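Local coordinates for TrwG protein (PDB 4NHF), which probably serves as a VirB8-family membrane component of the Trw type IV secretion machinery, this chain being the soluble domain of the protein, at residues A[81-84]-A[85-89]; A[111-114]-A[115-119]. All coordinates share one frame; numbering follows the deposited sequence. Where two conformers were deposited one is given.

Contact 1 (A[81-84]-A[85-89])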
loop_
_atom_site.group_PDB
_atom_site.type_symbol
_atom_site.label_atom_id
_atom_site.label_comp_id
_atom_site.label_asym_id
_atom_site.label_seq_id
_atom_site.Cartn_x
_atom_site.Cartn_y
_atom_site.Cartn_z
ATOM N N GLN A 81 3.840 -17.477 -10.757
ATOM C CA GLN A 81 4.300 -17.756 -12.104
ATOM C C GLN A 81 3.318 -17.254 -13.137
ATOM O O GLN A 81 3.725 -16.810 -14.177
ATOM C CB GLN A 81 4.577 -19.253 -12.316
ATOM C CG GLN A 81 5.738 -19.789 -11.479
ATOM C CD GLN A 81 7.042 -19.056 -11.742
ATOM O OE1 GLN A 81 7.752 -18.637 -10.809
ATOM N NE2 GLN A 81 7.318 -18.821 -12.990
ATOM N N GLU A 82 2.030 -17.337 -12.840
ATOM C CA GLU A 82 1.015 -16.767 -13.716
ATOM C C GLU A 82 1.162 -15.274 -13.782
ATOM O O GLU A 82 1.149 -14.717 -14.878
ATOM C CB GLU A 82 -0.365 -17.134 -13.264
ATOM C CG GLU A 82 -0.632 -18.604 -13.494
ATOM C CD GLU A 82 -1.748 -19.185 -12.606
ATOM O OE1 GLU A 82 -2.335 -18.471 -11.740
ATOM O OE2 GLU A 82 -2.036 -20.396 -12.783
ATOM N N TYR A 83 1.392 -14.629 -12.643
ATOM C CA TYR A 83 1.559 -13.166 -12.584
ATOM C C TYR A 83 2.830 -12.738 -13.312
ATOM O O TYR A 83 2.807 -11.796 -14.100
ATOM C CB TYR A 83 1.584 -12.668 -11.118
ATOM C CG TYR A 83 1.955 -11.200 -10.997
ATOM C CD1 TYR A 83 1.103 -10.194 -11.449
ATOM C CD2 TYR A 83 3.140 -10.827 -10.414
ATOM C CE1 TYR A 83 1.450 -8.841 -11.344
ATOM C CE2 TYR A 83 3.524 -9.489 -10.313
ATOM C CZ TYR A 83 2.673 -8.496 -10.754
ATOM O OH TYR A 83 3.046 -7.179 -10.606
ATOM N N TYR A 84 3.936 -13.453 -13.090
ATOM C CA TYR A 84 5.163 -13.108 -13.799
ATOM C C TYR A 84 5.073 -13.098 -15.328
ATOM O O TYR A 84 5.748 -12.310 -16.006
ATOM C CB TYR A 84 6.311 -14.029 -13.387
ATOM C CG TYR A 84 6.718 -13.977 -11.939
ATOM C CD1 TYR A 84 6.466 -12.861 -11.154
ATOM C CD2 TYR A 84 7.414 -15.051 -11.365
ATOM C CE1 TYR A 84 6.890 -12.803 -9.846
ATOM C CE2 TYR A 84 7.834 -14.996 -10.058
ATOM C CZ TYR A 84 7.558 -13.866 -9.299
ATOM O OH TYR A 84 7.967 -13.795 -8.004
ATOM N N LYS A 85 4.237 -13.972 -15.866
ATOM C CA LYS A 85 4.039 -14.043 -17.295
ATOM C C LYS A 85 3.598 -12.717 -17.857
ATOM O O LYS A 85 3.993 -12.377 -18.939
ATOM C CB LYS A 85 3.050 -15.161 -17.660
ATOM C CG LYS A 85 3.713 -16.515 -17.715
ATOM C CD LYS A 85 2.820 -17.653 -17.242
ATOM C CE LYS A 85 1.644 -17.916 -18.162
ATOM N NZ LYS A 85 0.942 -19.148 -17.667
ATOM N N ILE A 86 2.818 -11.945 -17.107
ATOM C CA ILE A 86 2.381 -10.610 -17.576
ATOM C C ILE A 86 3.549 -9.632 -17.801
ATOM O O ILE A 86 3.509 -8.704 -18.648
ATOM C CB ILE A 86 1.433 -10.005 -16.545
ATOM C CG1 ILE A 86 0.173 -10.853 -16.442
ATOM C CG2 ILE A 86 1.111 -8.561 -16.906
ATOM C CD1 ILE A 86 -0.710 -10.438 -15.299
ATOM N N TYR A 87 4.606 -9.850 -17.028
ATOM C CA TYR A 87 5.816 -9.058 -17.100
ATOM C C TYR A 87 7.015 -9.830 -17.688
ATOM O O TYR A 87 8.152 -9.491 -17.408
ATOM C CB TYR A 87 6.138 -8.563 -15.670
ATOM C CG TYR A 87 5.136 -7.560 -15.139
ATOM C CD1 TYR A 87 3.954 -7.971 -14.526
ATOM C CD2 TYR A 87 5.380 -6.195 -15.229
ATOM C CE1 TYR A 87 3.028 -7.042 -14.057
ATOM C CE2 TYR A 87 4.466 -5.264 -14.769
ATOM C CZ TYR A 87 3.296 -5.685 -14.180
ATOM O OH TYR A 87 2.392 -4.747 -13.688
ATOM N N ASP A 88 6.756 -10.849 -18.497
ATOM C CA ASP A 88 7.808 -11.593 -19.213
ATOM C C ASP A 88 7.625 -11.496 -20.723
ATOM O O ASP A 88 6.536 -11.240 -21.231
ATOM C CB ASP A 88 7.758 -13.092 -18.873
ATOM C CG ASP A 88 8.237 -13.399 -17.475
ATOM O OD1 ASP A 88 9.056 -12.597 -16.958
ATOM O OD2 ASP A 88 7.791 -14.447 -16.894
ATOM N N GLY A 89 8.684 -11.810 -21.448
ATOM C CA GLY A 89 8.605 -11.863 -22.896
ATOM C C GLY A 89 8.404 -10.510 -23.576
ATOM O O GLY A 89 8.607 -9.450 -22.975
#

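Contact 2 (A[111-114]-A[115-119])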
loop_
_atom_site.group_PDB
_atom_site.type_symbol
_atom_site.label_atom_id
_atom_site.label_comp_id
_atom_site.label_asym_id
_atom_site.label_seq_id
_atom_site.Cartn_x
_atom_site.Cartn_y
_atom_site.Cartn_z
ATOM N N GLN A 111 -16.963 -9.968 -2.611
ATOM C CA GLN A 111 -17.806 -10.989 -1.993
ATOM C C GLN A 111 -16.943 -12.128 -1.517
ATOM O O GLN A 111 -16.089 -12.583 -2.240
ATOM C CB GLN A 111 -18.871 -11.553 -2.953
ATOM C CG GLN A 111 -19.840 -10.535 -3.502
ATOM C CD GLN A 111 -19.196 -9.629 -4.553
ATOM O OE1 GLN A 111 -18.513 -10.085 -5.488
ATOM N NE2 GLN A 111 -19.382 -8.316 -4.384
ATOM N N LEU A 112 -17.251 -12.644 -0.330
ATOM C CA LEU A 112 -16.608 -13.825 0.219
ATOM C C LEU A 112 -17.574 -15.000 0.362
ATOM O O LEU A 112 -18.713 -14.807 0.760
ATOM C CB LEU A 112 -16.138 -13.501 1.641
ATOM C CG LEU A 112 -15.311 -12.244 1.891
ATOM C CD1 LEU A 112 -14.920 -12.254 3.343
ATOM C CD2 LEU A 112 -14.117 -12.260 0.992
ATOM N N ASN A 113 -17.115 -16.221 0.128
ATOM C CA ASN A 113 -17.918 -17.392 0.560
ATOM C C ASN A 113 -17.499 -18.040 1.883
ATOM O O ASN A 113 -17.997 -19.090 2.233
ATOM C CB ASN A 113 -17.977 -18.465 -0.500
ATOM C CG ASN A 113 -16.753 -19.344 -0.514
ATOM O OD1 ASN A 113 -15.729 -19.081 0.173
ATOM N ND2 ASN A 113 -16.831 -20.414 -1.322
ATOM N N GLY A 114 -16.585 -17.430 2.616
ATOM C CA GLY A 114 -16.228 -17.914 3.946
ATOM C C GLY A 114 -15.443 -19.224 4.003
ATOM O O GLY A 114 -15.111 -19.668 5.118
ATOM N N LEU A 115 -15.159 -19.844 2.841
ATOM C CA LEU A 115 -14.319 -21.029 2.783
ATOM C C LEU A 115 -13.005 -20.833 1.983
ATOM O O LEU A 115 -12.450 -21.787 1.469
ATOM C CB LEU A 115 -15.114 -22.168 2.166
ATOM C CG LEU A 115 -16.449 -22.587 2.841
ATOM C CD1 LEU A 115 -17.083 -23.710 2.043
ATOM C CD2 LEU A 115 -16.291 -22.996 4.311
ATOM N N GLY A 116 -12.489 -19.615 1.893
ATOM C CA GLY A 116 -11.256 -19.376 1.154
ATOM C C GLY A 116 -11.465 -18.926 -0.297
ATOM O O GLY A 116 -10.526 -18.934 -1.097
ATOM N N GLN A 117 -12.696 -18.530 -0.627
ATOM C CA GLN A 117 -13.030 -18.129 -1.969
ATOM C C GLN A 117 -13.647 -16.762 -1.923
ATOM O O GLN A 117 -14.412 -16.447 -1.007
ATOM C CB GLN A 117 -13.999 -19.101 -2.663
ATOM C CG GLN A 117 -13.677 -20.573 -2.494
ATOM C CD GLN A 117 -12.355 -20.929 -3.111
ATOM O OE1 GLN A 117 -12.019 -20.447 -4.209
ATOM N NE2 GLN A 117 -11.591 -21.799 -2.426
ATOM N N ALA A 118 -13.304 -15.958 -2.923
ATOM C CA ALA A 118 -13.845 -14.599 -3.046
ATOM C C ALA A 118 -13.981 -14.182 -4.505
ATOM O O ALA A 118 -13.299 -14.708 -5.389
ATOM C CB ALA A 118 -12.947 -13.590 -2.356
ATOM N N THR A 119 -14.869 -13.230 -4.725
ATOM C CA THR A 119 -14.991 -12.556 -5.999
ATOM C C THR A 119 -14.742 -11.088 -5.761
ATOM O O THR A 119 -15.310 -10.524 -4.769
ATOM C CB THR A 119 -16.418 -12.780 -6.496
ATOM O OG1 THR A 119 -16.637 -14.177 -6.535
ATOM C CG2 THR A 119 -16.605 -12.259 -7.834
HETATM O O HOH W 1 -14.152 -16.659 1.739
#

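Contact 1 (A[81-84]-A[85-89])
Y83 lays the phenol end of its ring against CE1 of the Y87 ring, four residues on along the chain: CE1 of Y83 is 3.6 Å from CE1 of Y87, and the hydroxyl OH of Y83 comes to 3.5 Å from that same Y87 carbon. The two rings meet obliquely, their planes 53° apart and their centroids 5.3 Å, an arrangement neither stacked nor T-shaped. The Y83 ring gets there because its CG stands opposite the backbone N (chi1 172°), whereas Y87 carries CG beside its own N. The methyl CD1 of I86 approaches the Y83 ring more loosely, 4.3 Å from its CD1. On the other flank of the helix the chain of K85, bent at chi2 and chi3, folds back over the preceding turn and brings its CD to 3.3 Å from the carbonyl O of Q81; its ammonium stays apart from the E82 carboxylate.

The backbone bonding changes here. K85 N gives only weak bonds to the carbonyls of Q81 and E82, while I86 N bonds Y83 O at 3.0 Å and Y87 N bonds Y84 O at 2.9 Å. Y68 of helix 64-73 meets the rings of Y83 and Y84, and R93, at the start of helix 93-97, touches I86 and Y87. Bonds from residue i+3 in place of i+4 are consistent with a helix whose last turn tightens toward 3-10 geometry, here at the C-terminal end of helix 77-86 in the VirB8 domain.

Contact 2 (A[111-114]-A[115-119])
N113 and Q117 lie side by side and point the same way, with their amide planes turned 78° apart, so that the N113 amide rests against the aliphatic base of Q117: ND2 of N113 is 3.4 Å from CB of Q117. Placing CG between its backbone N and carbonyl carbon (chi1 81°) swings the N113 amide inward over the turn. There its OD1 accepts two backbone N-H groups, L115 N at 2.8 Å and Q117 N at 3.2 Å, which arrive from opposite faces of the amide plane and would restrain its rotation. The main chain closes the same turn through N113 N to Q117 O at 2.9 Å. A water receives weak bonds from G114 N and G116 N and donates to Q117 O. G114 and G116 both take positive phi, which suits glycine and lets the chain reverse within a few residues.

Further along, Q111 and T119 form a hydrogen-bonded antiparallel pair, and their side chains cross; the Q111 amide is held by S109 and R121. L112 and A118, a non-hydrogen-bonded pair, occupy the other face of the sheet, where CD2 of L112 meets CB of A118 at 3.8 Å. This beta hairpin joins strands 102-112 and 117-127: L49 of helix 42-57 packs on both L112 and A118, and strand 138-148 continues the sheet beyond 117-127.

From the N terminus the chain first runs through helices 42-57 and 64-73, then reaches contact 1 at the end of helix 77-86, where residues 81-89 carry it out of the helix toward helix 93-97. It next enters strand 102-112 and turns back at contact 2, the hairpin loop leading into strand 117-127. Each contact closes just a few residues on itself, and contact 1 is complete before contact 2 begins, so the two neither nest nor cross. Their centres lie 25 Å apart and their nearest atoms about 12 Å. Contact 1 belongs to the helical layer; contact 2 joins the first two strands of the four-stranded antiparallel sheet.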